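Local coordinates for protein DNA polymerase III subunit beta (Pseudomonas aeruginosa, PDB 4TSZ) that tethers DNA polymerases and other proteins to DNA, giving replication its processivity, at residues L136-D141 with A179-D184; G158-V163 with R192-V197; S270-L275 with L292-N297. All coordinates share one frame; numbering follows the deposited sequence.

Followed from the N terminus, the chain passes through its first domain before any of these contacts begins. In the central domain, interaction 1 closes a loop between helix 133-141 and strand 177-184, while interaction 2 joins strand 158-164 to strand 193-198. Their segments alternate along the chain, so the two loops cross. Both contacts reach one eight-stranded sheet and touch each other where I140 O packs on M159 CE at 3.7 Å. Interaction 3 follows in series, its nearest atoms about 17 Å from interaction 1 and about 23 Å from interaction 2; it closes a short loop from helix 262-273 through strand 282-288 to strand 291-297, within the C-terminal domain alone.

Interaction 1 (L136-D141 with A179-D184); sequences LRRLID and AMCSLD
L139 drives one methyl, CD2, between C181 and L183, and this branch carries most of the apolar contact. L139 CD2 lies 3.7 Å from C181 SG and, equally, 3.7 Å from L183 CG, while the carbonyl oxygen C181 O approaches the same CD2 to 3.3 Å. The L139 and L183 side chains run past each other in opposite directions, which brings L183 CD1 alongside L139 CG. Beside this pair, R138 reaches over with an extended chain. Its first torsion sets CG trans to the backbone nitrogen (chi1 -178°), and the straight run to NE delivers the guanidinium to the strand. R138 NH1 meets C181 SG at 3.4 Å and L183 CD2 at 3.4 Å, both obliquely to the guanidinium plane. The contact buries NH1 without supplying a polar partner, so van der Waals packing is what holds this end; R138 NH2 makes a long, weak ion pair with E353.

R137, the neighbour of R138, donates from NE to D141 OD2, one turn on, at 3.0 Å, in the guanidinium plane and on the syn side of the carboxylate, a salt bridge along one turn of the helix, on a flank that does not meet the strand. The carbonyl L139 O is gripped by the hydroxyls of S170 and T143.

The segments 136-141 and 179-184 run nearly antiparallel, at 162°, their axes 8.0 Å apart at the closest, an example of helix-on-sheet packing in the domains of this family. Strand 177-184 lies between strand 167-173 of the central domain and strand 359-363 of the C-terminal domain, so helix 133-141 covers the sheet close to where the two domains join. On its other flank I140 packs against I202 and A206 of helix 199-208.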
loop_
_atom_site.group_PDB
_atom_site.type_symbol
_atom_site.label_atom_id
_atom_site.label_comp_id
_atom_site.label_asym_id
_atom_site.label_seq_id
_atom_site.Cartn_x
_atom_site.Cartn_y
_atom_site.Cartn_z
ATOM N N LEU E 136 3.550 -11.076 25.743
ATOM C CA LEU E 136 2.902 -9.767 25.788
ATOM C C LEU E 136 2.300 -9.398 24.431
ATOM O O LEU E 136 1.169 -8.913 24.390
ATOM C CB LEU E 136 3.853 -8.671 26.298
ATOM C CG LEU E 136 3.274 -7.252 26.422
ATOM C CD1 LEU E 136 2.032 -7.214 27.320
ATOM C CD2 LEU E 136 4.322 -6.289 26.920
ATOM N N ARG E 137 3.045 -9.645 23.329
ATOM C CA ARG E 137 2.577 -9.379 21.972
ATOM C C ARG E 137 1.295 -10.178 21.664
ATOM O O ARG E 137 0.375 -9.613 21.069
ATOM C CB ARG E 137 3.666 -9.660 20.916
ATOM C CG ARG E 137 3.394 -8.888 19.635
ATOM C CD ARG E 137 4.176 -9.348 18.433
ATOM N NE ARG E 137 3.641 -8.704 17.233
ATOM C CZ ARG E 137 4.375 -8.100 16.307
ATOM N NH1 ARG E 137 5.699 -8.063 16.419
ATOM N NH2 ARG E 137 3.794 -7.535 15.257
ATOM N N ARG E 138 1.241 -11.471 22.084
ATOM C CA ARG E 138 0.086 -12.370 21.952
ATOM C C ARG E 138 -1.147 -11.742 22.620
ATOM O O ARG E 138 -2.198 -11.690 21.999
ATOM C CB ARG E 138 0.388 -13.743 22.582
ATOM C CG ARG E 138 -0.745 -14.779 22.457
ATOM C CD ARG E 138 -0.503 -16.020 23.321
ATOM N NE ARG E 138 -1.314 -17.179 22.899
ATOM C CZ ARG E 138 -2.417 -17.622 23.517
ATOM N NH1 ARG E 138 -2.867 -17.015 24.607
ATOM N NH2 ARG E 138 -3.070 -18.678 23.049
ATOM N N LEU E 139 -1.010 -11.235 23.865
ATOM C CA LEU E 139 -2.107 -10.590 24.602
ATOM C C LEU E 139 -2.694 -9.410 23.834
ATOM O O LEU E 139 -3.921 -9.284 23.753
ATOM C CB LEU E 139 -1.666 -10.140 26.004
ATOM C CG LEU E 139 -1.345 -11.232 27.025
ATOM C CD1 LEU E 139 -0.851 -10.624 28.299
ATOM C CD2 LEU E 139 -2.562 -12.095 27.345
ATOM N N ILE E 140 -1.814 -8.578 23.225
ATOM C CA ILE E 140 -2.220 -7.401 22.453
ATOM C C ILE E 140 -2.849 -7.830 21.119
ATOM O O ILE E 140 -3.966 -7.411 20.830
ATOM C CB ILE E 140 -1.061 -6.372 22.260
ATOM C CG1 ILE E 140 -0.472 -5.906 23.612
ATOM C CG2 ILE E 140 -1.529 -5.170 21.402
ATOM C CD1 ILE E 140 0.931 -5.192 23.535
ATOM N N ASP E 141 -2.133 -8.650 20.319
ATOM C CA ASP E 141 -2.583 -9.100 19.001
ATOM C C ASP E 141 -3.857 -9.957 19.026
ATOM O O ASP E 141 -4.622 -9.903 18.073
ATOM C CB ASP E 141 -1.456 -9.804 18.225
ATOM C CG ASP E 141 -0.311 -8.903 17.776
ATOM O OD1 ASP E 141 -0.489 -7.659 17.767
ATOM O OD2 ASP E 141 0.759 -9.442 17.415
ATOM N N ALA E 179 -12.977 -8.597 23.357
ATOM C CA ALA E 179 -11.908 -9.576 23.216
ATOM C C ALA E 179 -11.089 -9.580 24.516
ATOM O O ALA E 179 -10.799 -8.522 25.077
ATOM C CB ALA E 179 -11.022 -9.250 22.035
ATOM N N MET E 180 -10.751 -10.766 25.004
ATOM C CA MET E 180 -9.931 -10.923 26.200
ATOM C C MET E 180 -8.969 -12.099 26.081
ATOM O O MET E 180 -9.299 -13.114 25.470
ATOM C CB MET E 180 -10.762 -10.956 27.492
ATOM C CG MET E 180 -11.536 -12.232 27.692
ATOM S SD MET E 180 -12.640 -12.258 29.117
ATOM C CE MET E 180 -11.512 -12.087 30.395
ATOM N N CYS E 181 -7.762 -11.934 26.614
ATOM C CA CYS E 181 -6.747 -12.986 26.601
ATOM C C CYS E 181 -6.031 -12.996 27.944
ATOM O O CYS E 181 -5.670 -11.930 28.439
ATOM C CB CYS E 181 -5.773 -12.807 25.440
ATOM S SG CYS E 181 -4.689 -14.234 25.171
ATOM N N SER E 182 -5.877 -14.183 28.557
ATOM C CA SER E 182 -5.226 -14.343 29.862
ATOM C C SER E 182 -4.048 -15.297 29.752
ATOM O O SER E 182 -4.142 -16.317 29.065
ATOM C CB SER E 182 -6.217 -14.874 30.896
ATOM O OG SER E 182 -7.392 -14.085 30.976
ATOM N N LEU E 183 -2.942 -14.964 30.415
ATOM C CA LEU E 183 -1.733 -15.785 30.448
ATOM C C LEU E 183 -1.181 -15.812 31.870
ATOM O O LEU E 183 -1.051 -14.757 32.493
ATOM C CB LEU E 183 -0.663 -15.269 29.459
ATOM C CG LEU E 183 -0.956 -15.420 27.964
ATOM C CD1 LEU E 183 0.152 -14.788 27.122
ATOM C CD2 LEU E 183 -1.177 -16.909 27.568
ATOM N N ASP E 184 -0.890 -17.018 32.397
ATOM C CA ASP E 184 -0.358 -17.131 33.751
ATOM C C ASP E 184 1.146 -16.850 33.768
ATOM O O ASP E 184 1.969 -17.757 33.608
ATOM C CB ASP E 184 -0.787 -18.429 34.473
ATOM C CG ASP E 184 -0.410 -19.721 33.785
ATOM O OD1 ASP E 184 -0.985 -20.011 32.713
ATOM O OD2 ASP E 184 0.421 -20.471 34.347
#

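Interaction 2 (G158-V163 with R192-V197); sequences GMLLEV and RHQVIV
This is a regular antiparallel pairing of strands 158-164 and 193-198, at one margin of the eight-stranded sheet, where 193-198 is the outermost strand within the chain. Hydrogen-bonded pairs M159-V197, L161-V195 and V163-H193 alternate with the non-hydrogen-bonded pairs L160-I196 and E162-Q194. Six backbone bonds hold the register; L161 N to V195 O, at 2.9 Å, is nearly straight at 171°.

The two faces differ. On one, L161 CD1 rests on V197 CG2 at 3.8 Å, and V163 CG2 lies beside H193 CB at 3.6 Å; I202 of helix 199-208 covers M159, L161 and V197. On the other, L160 CD1 packs on Q194 CB at 3.6 Å, next to a polar cluster. There E162 and Q194 lie side by side with carboxylate and amide nearly coplanar, 9° apart, and Q194 NE2 donates in its amide plane to the anti lone pair of E162 OE1 at 2.8 Å. Q194 NE2 also sits over the centre of the R192 guanidinium, on one face.

E162 OE1 therefore has three partners: Q194, the hydroxyl of Y246, and R192 NH1 at 3.3 Å. The last is an ion pair of charges alone, with a poorly ordered arginine. Together they would probably favour the ionised form of this buried carboxylate.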
loop_
_atom_site.group_PDB
_atom_site.type_symbol
_atom_site.label_atom_id
_atom_site.label_comp_id
_atom_site.label_asym_id
_atom_site.label_seq_id
_atom_site.Cartn_x
_atom_site.Cartn_y
_atom_site.Cartn_z
ATOM N N GLY E 158 -8.838 2.129 23.908
ATOM C CA GLY E 158 -7.604 1.536 24.381
ATOM C C GLY E 158 -7.804 0.142 24.913
ATOM O O GLY E 158 -8.877 -0.457 24.744
ATOM N N MET E 159 -6.755 -0.378 25.558
ATOM C CA MET E 159 -6.732 -1.738 26.070
ATOM C C MET E 159 -6.486 -1.806 27.547
ATOM O O MET E 159 -5.550 -1.187 28.059
ATOM C CB MET E 159 -5.654 -2.541 25.318
ATOM C CG MET E 159 -5.627 -4.037 25.648
ATOM S SD MET E 159 -4.380 -4.890 24.676
ATOM C CE MET E 159 -5.071 -4.717 23.041
ATOM N N LEU E 160 -7.309 -2.608 28.229
ATOM C CA LEU E 160 -7.120 -2.889 29.643
ATOM C C LEU E 160 -6.013 -3.941 29.754
ATOM O O LEU E 160 -6.018 -4.927 29.013
ATOM C CB LEU E 160 -8.413 -3.415 30.312
ATOM C CG LEU E 160 -8.269 -3.907 31.776
ATOM C CD1 LEU E 160 -8.087 -2.746 32.739
ATOM C CD2 LEU E 160 -9.438 -4.761 32.199
ATOM N N LEU E 161 -5.037 -3.686 30.624
ATOM C CA LEU E 161 -3.978 -4.621 30.994
ATOM C C LEU E 161 -4.176 -4.805 32.486
ATOM O O LEU E 161 -4.183 -3.827 33.238
ATOM C CB LEU E 161 -2.555 -4.142 30.647
ATOM C CG LEU E 161 -2.183 -4.038 29.172
ATOM C CD1 LEU E 161 -0.753 -3.582 29.008
ATOM C CD2 LEU E 161 -2.395 -5.361 28.432
ATOM N N GLU E 162 -4.466 -6.041 32.892
ATOM C CA GLU E 162 -4.796 -6.364 34.268
ATOM C C GLU E 162 -3.919 -7.468 34.850
ATOM O O GLU E 162 -3.728 -8.506 34.216
ATOM C CB GLU E 162 -6.287 -6.739 34.339
ATOM C CG GLU E 162 -6.823 -7.120 35.701
ATOM C CD GLU E 162 -8.168 -7.812 35.608
ATOM O OE1 GLU E 162 -9.198 -7.104 35.538
ATOM O OE2 GLU E 162 -8.187 -9.060 35.536
ATOM N N VAL E 163 -3.381 -7.234 36.060
ATOM C CA VAL E 163 -2.611 -8.238 36.792
ATOM C C VAL E 163 -3.479 -8.682 37.964
ATOM O O VAL E 163 -3.960 -7.839 38.724
ATOM C CB VAL E 163 -1.145 -7.878 37.179
ATOM C CG1 VAL E 163 -0.375 -7.300 35.999
ATOM C CG2 VAL E 163 -1.076 -6.940 38.374
ATOM N N ARG E 192 -5.472 -6.833 42.789
ATOM C CA ARG E 192 -5.782 -6.715 41.366
ATOM C C ARG E 192 -5.352 -5.314 40.908
ATOM O O ARG E 192 -5.737 -4.313 41.524
ATOM C CB ARG E 192 -7.287 -6.945 41.081
ATOM C CG ARG E 192 -7.617 -7.057 39.579
ATOM C CD ARG E 192 -9.044 -7.496 39.308
ATOM N NE ARG E 192 -9.991 -6.381 39.388
ATOM C CZ ARG E 192 -11.145 -6.317 38.724
ATOM N NH1 ARG E 192 -11.505 -7.298 37.903
ATOM N NH2 ARG E 192 -11.942 -5.267 38.867
ATOM N N HIS E 193 -4.506 -5.255 39.869
ATOM C CA HIS E 193 -4.028 -3.991 39.320
ATOM C C HIS E 193 -4.447 -3.842 37.856
ATOM O O HIS E 193 -4.240 -4.756 37.060
ATOM C CB HIS E 193 -2.511 -3.834 39.512
ATOM C CG HIS E 193 -2.065 -2.408 39.480
ATOM N ND1 HIS E 193 -1.845 -1.747 38.282
ATOM C CD2 HIS E 193 -1.836 -1.548 40.500
ATOM C CE1 HIS E 193 -1.488 -0.516 38.610
ATOM N NE2 HIS E 193 -1.464 -0.348 39.932
ATOM N N GLN E 194 -5.070 -2.701 37.522
ATOM C CA GLN E 194 -5.565 -2.398 36.178
ATOM C C GLN E 194 -4.981 -1.102 35.628
ATOM O O GLN E 194 -4.847 -0.116 36.354
ATOM C CB GLN E 194 -7.092 -2.255 36.192
ATOM C CG GLN E 194 -7.874 -3.519 36.502
ATOM C CD GLN E 194 -9.358 -3.343 36.240
ATOM O OE1 GLN E 194 -9.922 -2.232 36.288
ATOM N NE2 GLN E 194 -10.034 -4.444 35.945
ATOM N N VAL E 195 -4.662 -1.105 34.327
ATOM C CA VAL E 195 -4.198 0.065 33.567
ATOM C C VAL E 195 -4.913 0.074 32.207
ATOM O O VAL E 195 -5.154 -0.993 31.641
ATOM C CB VAL E 195 -2.639 0.223 33.418
ATOM C CG1 VAL E 195 -1.930 0.326 34.771
ATOM C CG2 VAL E 195 -2.013 -0.866 32.551
ATOM N N ILE E 196 -5.266 1.263 31.693
ATOM C CA ILE E 196 -5.846 1.362 30.354
ATOM C C ILE E 196 -4.806 2.043 29.480
ATOM O O ILE E 196 -4.484 3.209 29.700
ATOM C CB ILE E 196 -7.243 2.040 30.246
ATOM C CG1 ILE E 196 -8.255 1.504 31.288
ATOM C CG2 ILE E 196 -7.783 1.917 28.787
ATOM C CD1 ILE E 196 -9.479 2.437 31.521
ATOM N N VAL E 197 -4.259 1.305 28.515
ATOM C CA VAL E 197 -3.265 1.830 27.586
ATOM C C VAL E 197 -3.999 2.396 26.353
ATOM O O VAL E 197 -4.774 1.652 25.738
ATOM C CB VAL E 197 -2.192 0.784 27.211
ATOM C CG1 VAL E 197 -1.078 1.410 26.369
ATOM C CG2 VAL E 197 -1.609 0.129 28.463
#

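Interaction 3 (S270-L275 with L292-N297); sequences SRTAIL and LKIQAN
T272 OG1 is gripped by two backbone carbonyls of its own helix, those of A268 and F269, while its other flank meets I294 across the contact. A first torsion of 61° places the hydroxyl between the backbone nitrogen and the carbonyl carbon, folded back on the preceding turn, and leaves CG2 to face the strand. The branches of T272 and I294 then cross at about a right angle: I294 CG2 approaches T272 OG1 to 3.5 Å and T272 CG2 to 4.0 Å. The hydroxyl can donate its one proton to either carbonyl of the helix, and toward I294 CG2 it makes only van der Waals contact.

A296 makes the second point of contact. Its methyl CB lies 3.2 Å from T272 O, close packing against a carbonyl that also accepts a hydrogen bond from L275 N at 3.1 Å. T272 CB and A296 CB stand 4.1 Å apart, and the small alanine lets the helical backbone come this near. Further on the chain itself does the touching, with L275 O 3.1 Å from N297 C. Both polar atoms at this point, L275 O and N297 O, are acceptors, so the approach is packing alone.

Strand 291-297 lies between strands 282-288 and 303-309 in a four-stranded antiparallel sheet, and helix 262-273 packs against it. I294 also packs on A268 and F269 of that helix and on V308 of strand 303-309, while A296 touches I283 of strand 282-288 and S276. The end of the helix and the residues after it lie at the subunit interface: R271, salt-bridged to E306, donates to S82 O of the second subunit, and L275 packs on T108 of that subunit. The contact therefore joins helix to sheet just behind the surface where the C-terminal domain meets its partner's N-terminal domain to close the ring.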
loop_
_atom_site.group_PDB
_atom_site.type_symbol
_atom_site.label_atom_id
_atom_site.label_comp_id
_atom_site.label_asym_id
_atom_site.label_seq_id
_atom_site.Cartn_x
_atom_site.Cartn_y
_atom_site.Cartn_z
ATOM N N SER E 270 -17.011 -14.733 4.671
ATOM C CA SER E 270 -16.424 -13.818 3.679
ATOM C C SER E 270 -17.265 -13.772 2.387
ATOM O O SER E 270 -17.506 -12.682 1.864
ATOM C CB SER E 270 -14.988 -14.218 3.340
ATOM O OG SER E 270 -14.123 -14.042 4.445
ATOM N N ARG E 271 -17.733 -14.949 1.895
ATOM C CA ARG E 271 -18.561 -15.035 0.675
ATOM C C ARG E 271 -19.883 -14.309 0.862
ATOM O O ARG E 271 -20.237 -13.479 0.023
ATOM C CB ARG E 271 -18.814 -16.484 0.254
ATOM C CG ARG E 271 -17.605 -17.153 -0.383
ATOM C CD ARG E 271 -17.927 -18.501 -0.978
ATOM N NE ARG E 271 -18.018 -19.553 0.034
ATOM C CZ ARG E 271 -17.005 -20.324 0.404
ATOM N NH1 ARG E 271 -15.804 -20.157 -0.132
ATOM N NH2 ARG E 271 -17.183 -21.270 1.312
ATOM N N THR E 272 -20.609 -14.612 1.964
ATOM C CA THR E 272 -21.902 -13.987 2.262
ATOM C C THR E 272 -21.791 -12.475 2.519
ATOM O O THR E 272 -22.675 -11.734 2.102
ATOM C CB THR E 272 -22.680 -14.746 3.355
ATOM O OG1 THR E 272 -21.928 -14.743 4.564
ATOM C CG2 THR E 272 -23.034 -16.173 2.947
ATOM N N ALA E 273 -20.682 -12.027 3.163
ATOM C CA ALA E 273 -20.396 -10.622 3.485
ATOM C C ALA E 273 -20.460 -9.700 2.264
ATOM O O ALA E 273 -20.914 -8.560 2.396
ATOM C CB ALA E 273 -19.038 -10.494 4.164
ATOM N N ILE E 274 -20.048 -10.211 1.074
ATOM C CA ILE E 274 -20.083 -9.492 -0.219
ATOM C C ILE E 274 -21.485 -8.912 -0.487
ATOM O O ILE E 274 -21.602 -7.766 -0.925
ATOM C CB ILE E 274 -19.562 -10.389 -1.389
ATOM C CG1 ILE E 274 -18.081 -10.796 -1.145
ATOM C CG2 ILE E 274 -19.720 -9.704 -2.770
ATOM C CD1 ILE E 274 -17.620 -12.073 -1.850
ATOM N N LEU E 275 -22.535 -9.690 -0.182
ATOM C CA LEU E 275 -23.914 -9.253 -0.388
ATOM C C LEU E 275 -24.652 -8.737 0.856
ATOM O O LEU E 275 -25.869 -8.561 0.824
ATOM C CB LEU E 275 -24.716 -10.263 -1.218
ATOM C CG LEU E 275 -24.105 -10.601 -2.591
ATOM C CD1 LEU E 275 -24.983 -11.564 -3.359
ATOM C CD2 LEU E 275 -23.819 -9.328 -3.415
ATOM N N LEU E 292 -25.259 -25.081 9.987
ATOM C CA LEU E 292 -25.332 -23.634 10.125
ATOM C C LEU E 292 -25.644 -23.016 8.755
ATOM O O LEU E 292 -24.816 -23.076 7.840
ATOM C CB LEU E 292 -24.058 -23.016 10.746
ATOM C CG LEU E 292 -24.136 -21.498 11.014
ATOM C CD1 LEU E 292 -25.028 -21.188 12.215
ATOM C CD2 LEU E 292 -22.763 -20.904 11.213
ATOM N N LYS E 293 -26.853 -22.453 8.616
ATOM C CA LYS E 293 -27.276 -21.772 7.391
ATOM C C LYS E 293 -26.961 -20.286 7.567
ATOM O O LYS E 293 -27.304 -19.710 8.605
ATOM C CB LYS E 293 -28.778 -21.966 7.122
ATOM C CG LYS E 293 -29.198 -23.390 6.769
ATOM C CD LYS E 293 -30.695 -23.431 6.471
ATOM C CE LYS E 293 -31.250 -24.828 6.338
ATOM N NZ LYS E 293 -32.704 -24.814 6.030
ATOM N N ILE E 294 -26.271 -19.684 6.583
ATOM C CA ILE E 294 -25.894 -18.272 6.595
ATOM C C ILE E 294 -26.571 -17.546 5.442
ATOM O O ILE E 294 -26.508 -18.001 4.299
ATOM C CB ILE E 294 -24.354 -18.054 6.583
ATOM C CG1 ILE E 294 -23.640 -18.958 7.610
ATOM C CG2 ILE E 294 -23.987 -16.550 6.784
ATOM C CD1 ILE E 294 -22.255 -19.336 7.221
ATOM N N GLN E 295 -27.210 -16.415 5.743
ATOM C CA GLN E 295 -27.872 -15.606 4.729
ATOM C C GLN E 295 -27.508 -14.129 4.903
ATOM O O GLN E 295 -27.388 -13.643 6.028
ATOM C CB GLN E 295 -29.392 -15.821 4.773
ATOM C CG GLN E 295 -30.151 -15.209 3.607
ATOM C CD GLN E 295 -31.213 -14.252 4.083
ATOM O OE1 GLN E 295 -30.926 -13.171 4.616
ATOM N NE2 GLN E 295 -32.469 -14.625 3.883
ATOM N N ALA E 296 -27.319 -13.434 3.777
ATOM C CA ALA E 296 -27.028 -12.008 3.733
ATOM C C ALA E 296 -27.762 -11.357 2.575
ATOM O O ALA E 296 -27.838 -11.921 1.476
ATOM C CB ALA E 296 -25.536 -11.770 3.597
ATOM N N ASN E 297 -28.305 -10.162 2.822
ATOM C CA ASN E 297 -28.974 -9.362 1.796
ATOM C C ASN E 297 -28.702 -7.884 1.976
ATOM O O ASN E 297 -28.301 -7.451 3.063
ATOM C CB ASN E 297 -30.465 -9.698 1.618
ATOM C CG ASN E 297 -31.284 -9.633 2.877
ATOM O OD1 ASN E 297 -31.531 -8.560 3.432
ATOM N ND2 ASN E 297 -31.748 -10.782 3.333
#